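PDB 1Q6I: FKBP-type peptidyl-prolyl cis-trans isomerase fkpA from Escherichia coli, which catalyses the cis-trans isomerization of peptide bonds before proline and acts as a periplasmic protein-folding chaperone. Local coordinates for residues 141-146 and 165-170; 147-152 and 213-218. One frame throughout, in Å; residues are numbered along the deposited sequence.

Contact 1: 141-146 and 165-170; sequences TVVVNY and PLSFRL. With FK5 (8-deethyl-8-[but-3-enyl]-ascomycin), chain C.
P165 lies alongside V143, its CB 3.6 Å from V143 CG1. That methyl is placed there by a V143 side chain with CG1 anti to the backbone N (chi1 -177°). N145 reaches the same proline with its amide oxygen, OD1, which approaches P165 CA at 3.3 Å. L166 begins the strand. Its N and O both bond to V144, which makes the two an antiparallel hydrogen-bonded pair; V144 N to L166 O is 2.9 Å. The side chain of L166 runs on to the Y146 ring, where CD2 meets CE1 at 3.7 Å, and it also touches the bound FK5. S167 faces V143 in a non-hydrogen-bonded pair on the face carrying T141, V143, S167 and R169. Its OG sits among the methyls T141 CG2 and V143 CG2. F168 pairs with V142 through two backbone bonds, and V142 N to F168 O is nearly straight at 173°. V142 CG2 sits over one face of the F168 ring, modelled too close for its distance to be relied on. The sounder contact is V144 CG2 to F168 CE2 at 3.8 Å. R169 ends the pairing opposite T141, where its CG passes T141 OG1 at 4.1 Å.

The face carrying V142, V144, L166 and F168 is apolar and forms part of the FKBP ligand pocket. FK5 C5 lies 3.7 Å above one face of the Y146 ring, offset toward the rim. W177 meets this ring edge-to-face. The chemistry implies an apolar wall in which Y146 OH is held by hydrogen bonds to D157 and R162.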
loop_
_atom_site.group_PDB
_atom_site.type_symbol
_atom_site.label_atom_id
_atom_site.label_comp_id
_atom_site.label_asym_id
_atom_site.label_seq_id
_atom_site.Cartn_x
_atom_site.Cartn_y
_atom_site.Cartn_z
ATOM N N THR A 141 -10.270 -35.978 21.093
ATOM C CA THR A 141 -9.897 -34.631 21.497
ATOM C C THR A 141 -8.948 -34.694 22.704
ATOM O O THR A 141 -9.170 -35.454 23.648
ATOM C CB THR A 141 -11.137 -33.866 21.894
ATOM O OG1 THR A 141 -11.914 -33.604 20.721
ATOM C CG2 THR A 141 -10.776 -32.466 22.504
ATOM N N VAL A 142 -7.917 -33.866 22.680
ATOM C CA VAL A 142 -6.951 -33.810 23.751
ATOM C C VAL A 142 -6.890 -32.393 24.276
ATOM O O VAL A 142 -7.090 -31.419 23.519
ATOM C CB VAL A 142 -5.526 -34.235 23.322
ATOM C CG1 VAL A 142 -5.489 -35.726 22.906
ATOM C CG2 VAL A 142 -4.973 -33.342 22.221
ATOM N N VAL A 143 -6.635 -32.307 25.583
ATOM C CA VAL A 143 -6.425 -31.051 26.289
ATOM C C VAL A 143 -4.982 -31.090 26.847
ATOM O O VAL A 143 -4.636 -32.033 27.577
ATOM C CB VAL A 143 -7.416 -30.888 27.473
ATOM C CG1 VAL A 143 -7.234 -29.538 28.143
ATOM C CG2 VAL A 143 -8.863 -31.095 27.054
ATOM N N VAL A 144 -4.164 -30.074 26.536
ATOM C CA VAL A 144 -2.764 -30.036 26.946
ATOM C C VAL A 144 -2.244 -28.693 27.393
ATOM O O VAL A 144 -2.753 -27.653 26.972
ATOM C CB VAL A 144 -1.854 -30.381 25.729
ATOM C CG1 VAL A 144 -2.187 -31.749 25.174
ATOM C CG2 VAL A 144 -2.001 -29.328 24.591
ATOM N N ASN A 145 -1.234 -28.700 28.261
ATOM C CA ASN A 145 -0.433 -27.515 28.439
ATOM C C ASN A 145 0.858 -27.800 27.664
ATOM O O ASN A 145 1.300 -28.936 27.552
ATOM C CB ASN A 145 -0.132 -27.197 29.892
ATOM C CG ASN A 145 -1.334 -26.640 30.626
ATOM O OD1 ASN A 145 -1.941 -25.617 30.224
ATOM N ND2 ASN A 145 -1.683 -27.296 31.714
ATOM N N TYR A 146 1.462 -26.773 27.101
ATOM C CA TYR A 146 2.721 -26.983 26.377
ATOM C C TYR A 146 3.574 -25.725 26.307
ATOM O O TYR A 146 3.137 -24.603 26.507
ATOM C CB TYR A 146 2.470 -27.522 24.959
ATOM C CG TYR A 146 1.831 -26.512 24.073
ATOM C CD1 TYR A 146 0.469 -26.362 24.083
ATOM C CD2 TYR A 146 2.590 -25.647 23.273
ATOM C CE1 TYR A 146 -0.159 -25.422 23.326
ATOM C CE2 TYR A 146 1.960 -24.679 22.497
ATOM C CZ TYR A 146 0.568 -24.573 22.533
ATOM O OH TYR A 146 -0.147 -23.614 21.808
ATOM N N PRO A 165 -5.301 -24.404 29.485
ATOM C CA PRO A 165 -4.818 -25.428 28.572
ATOM C C PRO A 165 -5.469 -25.237 27.208
ATOM O O PRO A 165 -6.375 -24.457 27.075
ATOM C CB PRO A 165 -5.300 -26.704 29.219
ATOM C CG PRO A 165 -6.523 -26.290 29.974
ATOM C CD PRO A 165 -6.151 -24.963 30.548
ATOM N N LEU A 166 -4.967 -25.940 26.218
ATOM C CA LEU A 166 -5.479 -25.890 24.876
ATOM C C LEU A 166 -6.128 -27.217 24.535
ATOM O O LEU A 166 -5.603 -28.271 24.818
ATOM C CB LEU A 166 -4.314 -25.676 23.920
ATOM C CG LEU A 166 -4.657 -25.768 22.435
ATOM C CD1 LEU A 166 -5.281 -24.456 22.017
ATOM C CD2 LEU A 166 -3.394 -26.082 21.611
ATOM N N SER A 167 -7.221 -27.134 23.825
ATOM C CA SER A 167 -7.991 -28.269 23.408
ATOM C C SER A 167 -7.860 -28.353 21.913
ATOM O O SER A 167 -7.918 -27.324 21.280
ATOM C CB SER A 167 -9.476 -27.948 23.672
ATOM O OG SER A 167 -10.157 -28.960 24.346
ATOM N N PHE A 168 -7.736 -29.547 21.338
ATOM C CA PHE A 168 -7.833 -29.711 19.900
ATOM C C PHE A 168 -8.039 -31.180 19.501
ATOM O O PHE A 168 -7.789 -32.117 20.286
ATOM C CB PHE A 168 -6.570 -29.185 19.237
ATOM C CG PHE A 168 -5.334 -29.846 19.720
ATOM C CD1 PHE A 168 -5.007 -31.110 19.287
ATOM C CD2 PHE A 168 -4.494 -29.197 20.613
ATOM C CE1 PHE A 168 -3.856 -31.724 19.739
ATOM C CE2 PHE A 168 -3.365 -29.796 21.060
ATOM C CZ PHE A 168 -3.039 -31.080 20.629
ATOM N N ARG A 169 -8.445 -31.392 18.265
ATOM C CA ARG A 169 -8.542 -32.745 17.743
ATOM C C ARG A 169 -7.129 -33.252 17.406
ATOM O O ARG A 169 -6.310 -32.536 16.804
ATOM C CB ARG A 169 -9.496 -32.807 16.534
ATOM C CG ARG A 169 -10.966 -32.482 16.918
ATOM C CD ARG A 169 -11.964 -32.686 15.777
ATOM N NE ARG A 169 -11.674 -31.849 14.615
ATOM C CZ ARG A 169 -12.222 -30.662 14.395
ATOM N NH1 ARG A 169 -13.097 -30.162 15.257
ATOM N NH2 ARG A 169 -11.909 -29.977 13.310
ATOM N N LEU A 170 -6.817 -34.453 17.890
ATOM C CA LEU A 170 -5.496 -35.053 17.711
ATOM C C LEU A 170 -5.068 -35.070 16.260
ATOM O O LEU A 170 -3.913 -34.845 15.969
ATOM C CB LEU A 170 -5.474 -36.504 18.229
ATOM C CG LEU A 170 -4.100 -37.194 18.116
ATOM C CD1 LEU A 170 -3.111 -36.464 18.976
ATOM C CD2 LEU A 170 -4.198 -38.670 18.511
HETATM C C1 FK5 C . -0.311 -27.181 15.926
HETATM C C2 FK5 C . 0.791 -27.174 16.957
HETATM C C3 FK5 C . 1.057 -28.268 17.965
HETATM C C4 FK5 C . -0.091 -28.162 18.932
HETATM C C5 FK5 C . -0.043 -26.828 19.693
HETATM C C6 FK5 C . 0.114 -25.609 18.774
HETATM C C8 FK5 C . 2.031 -25.155 17.305
HETATM C C9 FK5 C . 2.281 -23.971 17.943
HETATM C C10 FK5 C . 1.818 -22.670 17.346
HETATM C C11 FK5 C . 2.117 -22.460 15.856
HETATM C C12 FK5 C . 1.388 -21.229 15.304
HETATM C C13 FK5 C . -0.070 -21.196 15.732
HETATM C C14 FK5 C . -0.176 -21.400 17.225
HETATM C C15 FK5 C . -1.617 -21.408 17.735
HETATM C C16 FK5 C . -2.048 -20.064 18.280
HETATM C C17 FK5 C . -3.004 -19.263 17.404
HETATM C C18 FK5 C . -3.659 -20.082 16.276
HETATM C C19 FK5 C . -5.083 -20.544 16.570
HETATM C C20 FK5 C . -5.975 -20.807 15.433
HETATM C C21 FK5 C . -6.900 -21.988 15.428
HETATM C C22 FK5 C . -6.241 -23.240 14.890
HETATM C C23 FK5 C . -5.433 -24.126 15.795
HETATM C C24 FK5 C . -4.701 -25.218 15.007
HETATM C C25 FK5 C . -3.420 -25.458 15.779
HETATM C C26 FK5 C . -2.313 -26.304 15.153
HETATM C C27 FK5 C . -2.152 -25.809 13.782
HETATM C C28 FK5 C . -2.585 -26.697 12.728
HETATM C C29 FK5 C . -2.293 -26.417 11.304
HETATM C C30 FK5 C . -1.122 -27.271 10.840
HETATM C C31 FK5 C . -0.924 -27.153 9.326
HETATM C C32 FK5 C . -2.222 -27.529 8.664
HETATM C C33 FK5 C . -3.332 -26.585 9.084
HETATM C C34 FK5 C . -3.563 -26.777 10.562
HETATM C C35 FK5 C . 3.598 -22.327 15.581
HETATM C C36 FK5 C . -2.209 -18.064 16.893
HETATM C C37 FK5 C . -5.602 -20.767 17.960
HETATM C C38 FK5 C . -8.140 -21.587 14.630
HETATM C C39 FK5 C . -9.370 -21.754 15.499
HETATM C C40 FK5 C . -10.410 -20.717 15.499
HETATM C C41 FK5 C . -3.848 -26.166 17.040
HETATM C C42 FK5 C . -1.550 -24.457 13.554
HETATM C C43 FK5 C . -0.687 -19.576 14.086
HETATM C C44 FK5 C . -2.800 -22.241 19.638
HETATM C C45 FK5 C . 1.305 -27.485 8.515
HETATM N N7 FK5 C . 1.037 -25.933 17.657
HETATM O O1 FK5 C . -1.068 -26.188 15.882
HETATM O O2 FK5 C . -0.550 -28.298 15.115
HETATM O O3 FK5 C . 2.846 -25.505 16.253
HETATM O O4 FK5 C . 2.939 -23.954 19.176
HETATM O O5 FK5 C . 0.404 -22.661 17.497
HETATM O O6 FK5 C . 2.526 -21.684 18.143
HETATM O O7 FK5 C . -0.687 -19.967 15.443
HETATM O O8 FK5 C . -1.684 -22.333 18.786
HETATM O O9 FK5 C . -6.350 -23.661 13.566
HETATM O O10 FK5 C . -5.429 -26.416 14.971
HETATM O O11 FK5 C . 0.063 -28.051 8.875
HETATM O O12 FK5 C . -2.094 -27.516 7.274
#

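Contact 2: 147-152 and 213-218. With FK5 (8-deethyl-8-[but-3-enyl]-ascomycin), chain C.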
loop_
_atom_site.group_PDB
_atom_site.type_symbol
_atom_site.label_atom_id
_atom_site.label_comp_id
_atom_site.label_asym_id
_atom_site.label_seq_id
_atom_site.Cartn_x
_atom_site.Cartn_y
_atom_site.Cartn_z
ATOM N N LYS A 147 4.818 -25.943 25.976
ATOM C CA LYS A 147 5.752 -24.893 25.796
ATOM C C LYS A 147 6.484 -25.326 24.575
ATOM O O LYS A 147 6.893 -26.497 24.503
ATOM C CB LYS A 147 6.666 -24.888 26.986
ATOM C CG LYS A 147 7.760 -23.921 26.927
ATOM C CD LYS A 147 8.363 -23.742 28.330
ATOM C CE LYS A 147 9.447 -24.759 28.611
ATOM N NZ LYS A 147 10.432 -24.155 29.555
ATOM N N GLY A 148 6.623 -24.415 23.610
ATOM C CA GLY A 148 7.393 -24.672 22.404
ATOM C C GLY A 148 8.594 -23.724 22.252
ATOM O O GLY A 148 8.478 -22.521 22.504
ATOM N N THR A 149 9.754 -24.291 21.879
ATOM C CA THR A 149 10.984 -23.549 21.695
ATOM C C THR A 149 11.719 -24.027 20.450
ATOM O O THR A 149 11.583 -25.177 20.025
ATOM C CB THR A 149 11.951 -23.719 22.877
ATOM O OG1 THR A 149 12.353 -25.088 22.984
ATOM C CG2 THR A 149 11.300 -23.409 24.233
ATOM N N LEU A 150 12.494 -23.134 19.871
ATOM C CA LEU A 150 13.301 -23.463 18.734
ATOM C C LEU A 150 14.502 -24.125 19.355
ATOM O O LEU A 150 14.693 -24.056 20.569
ATOM C CB LEU A 150 13.697 -22.197 17.953
ATOM C CG LEU A 150 12.549 -21.428 17.278
ATOM C CD1 LEU A 150 13.057 -20.111 16.669
ATOM C CD2 LEU A 150 11.849 -22.268 16.209
ATOM N N ILE A 151 15.342 -24.741 18.547
ATOM C CA ILE A 151 16.436 -25.475 19.133
ATOM C C ILE A 151 17.460 -24.604 19.844
ATOM O O ILE A 151 18.263 -25.125 20.574
ATOM C CB ILE A 151 17.123 -26.315 18.091
ATOM C CG1 ILE A 151 17.742 -25.404 17.005
ATOM C CG2 ILE A 151 16.179 -27.339 17.547
ATOM C CD1 ILE A 151 18.714 -26.109 16.147
ATOM N N ASP A 152 17.461 -23.298 19.605
ATOM C CA ASP A 152 18.409 -22.411 20.270
ATOM C C ASP A 152 17.873 -21.884 21.589
ATOM O O ASP A 152 18.500 -21.041 22.232
ATOM C CB ASP A 152 18.781 -21.221 19.354
ATOM C CG ASP A 152 17.629 -20.226 19.151
ATOM O OD1 ASP A 152 16.520 -20.431 19.654
ATOM O OD2 ASP A 152 17.750 -19.190 18.479
ATOM N N THR A 213 13.545 -27.318 13.415
ATOM C CA THR A 213 13.207 -28.435 14.284
ATOM C C THR A 213 12.512 -27.824 15.520
ATOM O O THR A 213 13.016 -26.846 16.082
ATOM C CB THR A 213 14.453 -29.240 14.681
ATOM O OG1 THR A 213 14.846 -30.125 13.607
ATOM C CG2 THR A 213 14.121 -30.190 15.896
ATOM N N LEU A 214 11.386 -28.401 15.977
ATOM C CA LEU A 214 10.722 -27.822 17.144
ATOM C C LEU A 214 10.832 -28.716 18.365
ATOM O O LEU A 214 10.702 -29.915 18.261
ATOM C CB LEU A 214 9.251 -27.532 16.858
ATOM C CG LEU A 214 8.938 -26.880 15.519
ATOM C CD1 LEU A 214 7.428 -26.686 15.448
ATOM C CD2 LEU A 214 9.701 -25.528 15.310
ATOM N N VAL A 215 11.009 -28.092 19.525
ATOM C CA VAL A 215 11.092 -28.772 20.794
ATOM C C VAL A 215 9.826 -28.435 21.605
ATOM O O VAL A 215 9.601 -27.285 21.988
ATOM C CB VAL A 215 12.321 -28.252 21.583
ATOM C CG1 VAL A 215 12.436 -28.872 22.987
ATOM C CG2 VAL A 215 13.613 -28.477 20.812
ATOM N N PHE A 216 8.991 -29.420 21.894
ATOM C CA PHE A 216 7.823 -29.142 22.716
ATOM C C PHE A 216 7.871 -29.903 24.048
ATOM O O PHE A 216 8.128 -31.123 24.071
ATOM C CB PHE A 216 6.582 -29.586 21.967
ATOM C CG PHE A 216 6.169 -28.666 20.863
ATOM C CD1 PHE A 216 5.427 -27.545 21.134
ATOM C CD2 PHE A 216 6.486 -28.947 19.562
ATOM C CE1 PHE A 216 5.039 -26.714 20.141
ATOM C CE2 PHE A 216 6.106 -28.122 18.577
ATOM C CZ PHE A 216 5.370 -27.007 18.857
ATOM N N ASP A 217 7.628 -29.204 25.143
ATOM C CA ASP A 217 7.364 -29.872 26.431
ATOM C C ASP A 217 5.855 -29.862 26.685
ATOM O O ASP A 217 5.288 -28.804 26.908
ATOM C CB ASP A 217 8.054 -29.162 27.571
ATOM C CG ASP A 217 9.525 -29.129 27.395
ATOM O OD1 ASP A 217 10.120 -30.233 27.219
ATOM O OD2 ASP A 217 10.170 -28.056 27.401
ATOM N N VAL A 218 5.249 -31.051 26.627
ATOM C CA VAL A 218 3.841 -31.251 26.715
ATOM C C VAL A 218 3.358 -31.990 27.964
ATOM O O VAL A 218 3.940 -33.020 28.358
ATOM C CB VAL A 218 3.408 -32.090 25.529
ATOM C CG1 VAL A 218 1.912 -32.094 25.389
ATOM C CG2 VAL A 218 3.994 -31.572 24.284
HETATM C C1 FK5 C . -0.311 -27.181 15.926
HETATM C C2 FK5 C . 0.791 -27.174 16.957
HETATM C C3 FK5 C . 1.057 -28.268 17.965
HETATM C C4 FK5 C . -0.091 -28.162 18.932
HETATM C C5 FK5 C . -0.043 -26.828 19.693
HETATM C C6 FK5 C . 0.114 -25.609 18.774
HETATM C C8 FK5 C . 2.031 -25.155 17.305
HETATM C C9 FK5 C . 2.281 -23.971 17.943
HETATM C C10 FK5 C . 1.818 -22.670 17.346
HETATM C C11 FK5 C . 2.117 -22.460 15.856
HETATM C C12 FK5 C . 1.388 -21.229 15.304
HETATM C C13 FK5 C . -0.070 -21.196 15.732
HETATM C C14 FK5 C . -0.176 -21.400 17.225
HETATM C C15 FK5 C . -1.617 -21.408 17.735
HETATM C C16 FK5 C . -2.048 -20.064 18.280
HETATM C C17 FK5 C . -3.004 -19.263 17.404
HETATM C C18 FK5 C . -3.659 -20.082 16.276
HETATM C C19 FK5 C . -5.083 -20.544 16.570
HETATM C C20 FK5 C . -5.975 -20.807 15.433
HETATM C C21 FK5 C . -6.900 -21.988 15.428
HETATM C C22 FK5 C . -6.241 -23.240 14.890
HETATM C C23 FK5 C . -5.433 -24.126 15.795
HETATM C C24 FK5 C . -4.701 -25.218 15.007
HETATM C C25 FK5 C . -3.420 -25.458 15.779
HETATM C C26 FK5 C . -2.313 -26.304 15.153
HETATM C C27 FK5 C . -2.152 -25.809 13.782
HETATM C C28 FK5 C . -2.585 -26.697 12.728
HETATM C C29 FK5 C . -2.293 -26.417 11.304
HETATM C C30 FK5 C . -1.122 -27.271 10.840
HETATM C C31 FK5 C . -0.924 -27.153 9.326
HETATM C C32 FK5 C . -2.222 -27.529 8.664
HETATM C C33 FK5 C . -3.332 -26.585 9.084
HETATM C C34 FK5 C . -3.563 -26.777 10.562
HETATM C C35 FK5 C . 3.598 -22.327 15.581
HETATM C C36 FK5 C . -2.209 -18.064 16.893
HETATM C C37 FK5 C . -5.602 -20.767 17.960
HETATM C C38 FK5 C . -8.140 -21.587 14.630
HETATM C C39 FK5 C . -9.370 -21.754 15.499
HETATM C C40 FK5 C . -10.410 -20.717 15.499
HETATM C C41 FK5 C . -3.848 -26.166 17.040
HETATM C C42 FK5 C . -1.550 -24.457 13.554
HETATM C C43 FK5 C . -0.687 -19.576 14.086
HETATM C C44 FK5 C . -2.800 -22.241 19.638
HETATM C C45 FK5 C . 1.305 -27.485 8.515
HETATM N N7 FK5 C . 1.037 -25.933 17.657
HETATM O O1 FK5 C . -1.068 -26.188 15.882
HETATM O O2 FK5 C . -0.550 -28.298 15.115
HETATM O O3 FK5 C . 2.846 -25.505 16.253
HETATM O O4 FK5 C . 2.939 -23.954 19.176
HETATM O O5 FK5 C . 0.404 -22.661 17.497
HETATM O O6 FK5 C . 2.526 -21.684 18.143
HETATM O O7 FK5 C . -0.687 -19.967 15.443
HETATM O O8 FK5 C . -1.684 -22.333 18.786
HETATM O O9 FK5 C . -6.350 -23.661 13.566
HETATM O O10 FK5 C . -5.429 -26.416 14.971
HETATM O O11 FK5 C . 0.063 -28.051 8.875
HETATM O O12 FK5 C . -2.094 -27.516 7.274
HETATM O O HOH W 1 9.906 -26.387 25.020
HETATM O O HOH W 2 14.522 -24.911 15.629
#
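F216 packs against G148, with CD1 3.7 Å from G148 CA. The F216 ring lies close against the glycine backbone. FK5 O4 lies in the ring plane at its edge, 3.6 Å from CE1, so this tight side belongs to the ligand pocket. L150 and L214 lie side by side on the same face, CD2 to CD2. Backbone bonds join K147 with D217 and T149 with V215; T149 N to V215 O is 3.0 Å.

The other face is more polar and wetter. T149 OG1 stands between the backbone N and the carbonyl carbon (chi1 63°) and touches V215 CB at 3.5 Å. K147 runs beside D217, but NZ stays 4.5 Å from OD2, too far for a salt bridge. Water 1 lies near D217 OD2 and K147 O. Near I151, water 2 accepts a bond from I151 N at 3.0 Å. Its link to T213 O is modelled very short and is therefore doubtful.

On its far side, strand 214-223 pairs with strand 189-194, and G148 bonds to strand 155-158. F156 and W177 meet the F216 ring. Helix 70-111 covers I151 and V215 through Y106, and its R107 bonds T213 OG1.

How the contacts relate
The centres of the two contacts are about 16 Å apart, and both use strand 141-150. Contact 1 uses its first half and contact 2 its second. Strands 166-169 and 214-223 are both antiparallel to it, in the same sheet of the FKBP domain. The order along the chain is 141-146, 147-152, 165-170, 213-218, so the segments of the two contacts alternate. They also touch directly: Y146 CD2 is 4.0 Å from F216 CD1. Both reach FK5, which also bonds to D157, I174 and Y200. Strand 141-150 therefore ties together two parts of one pocket, while contact 2 also touches helix 70-111.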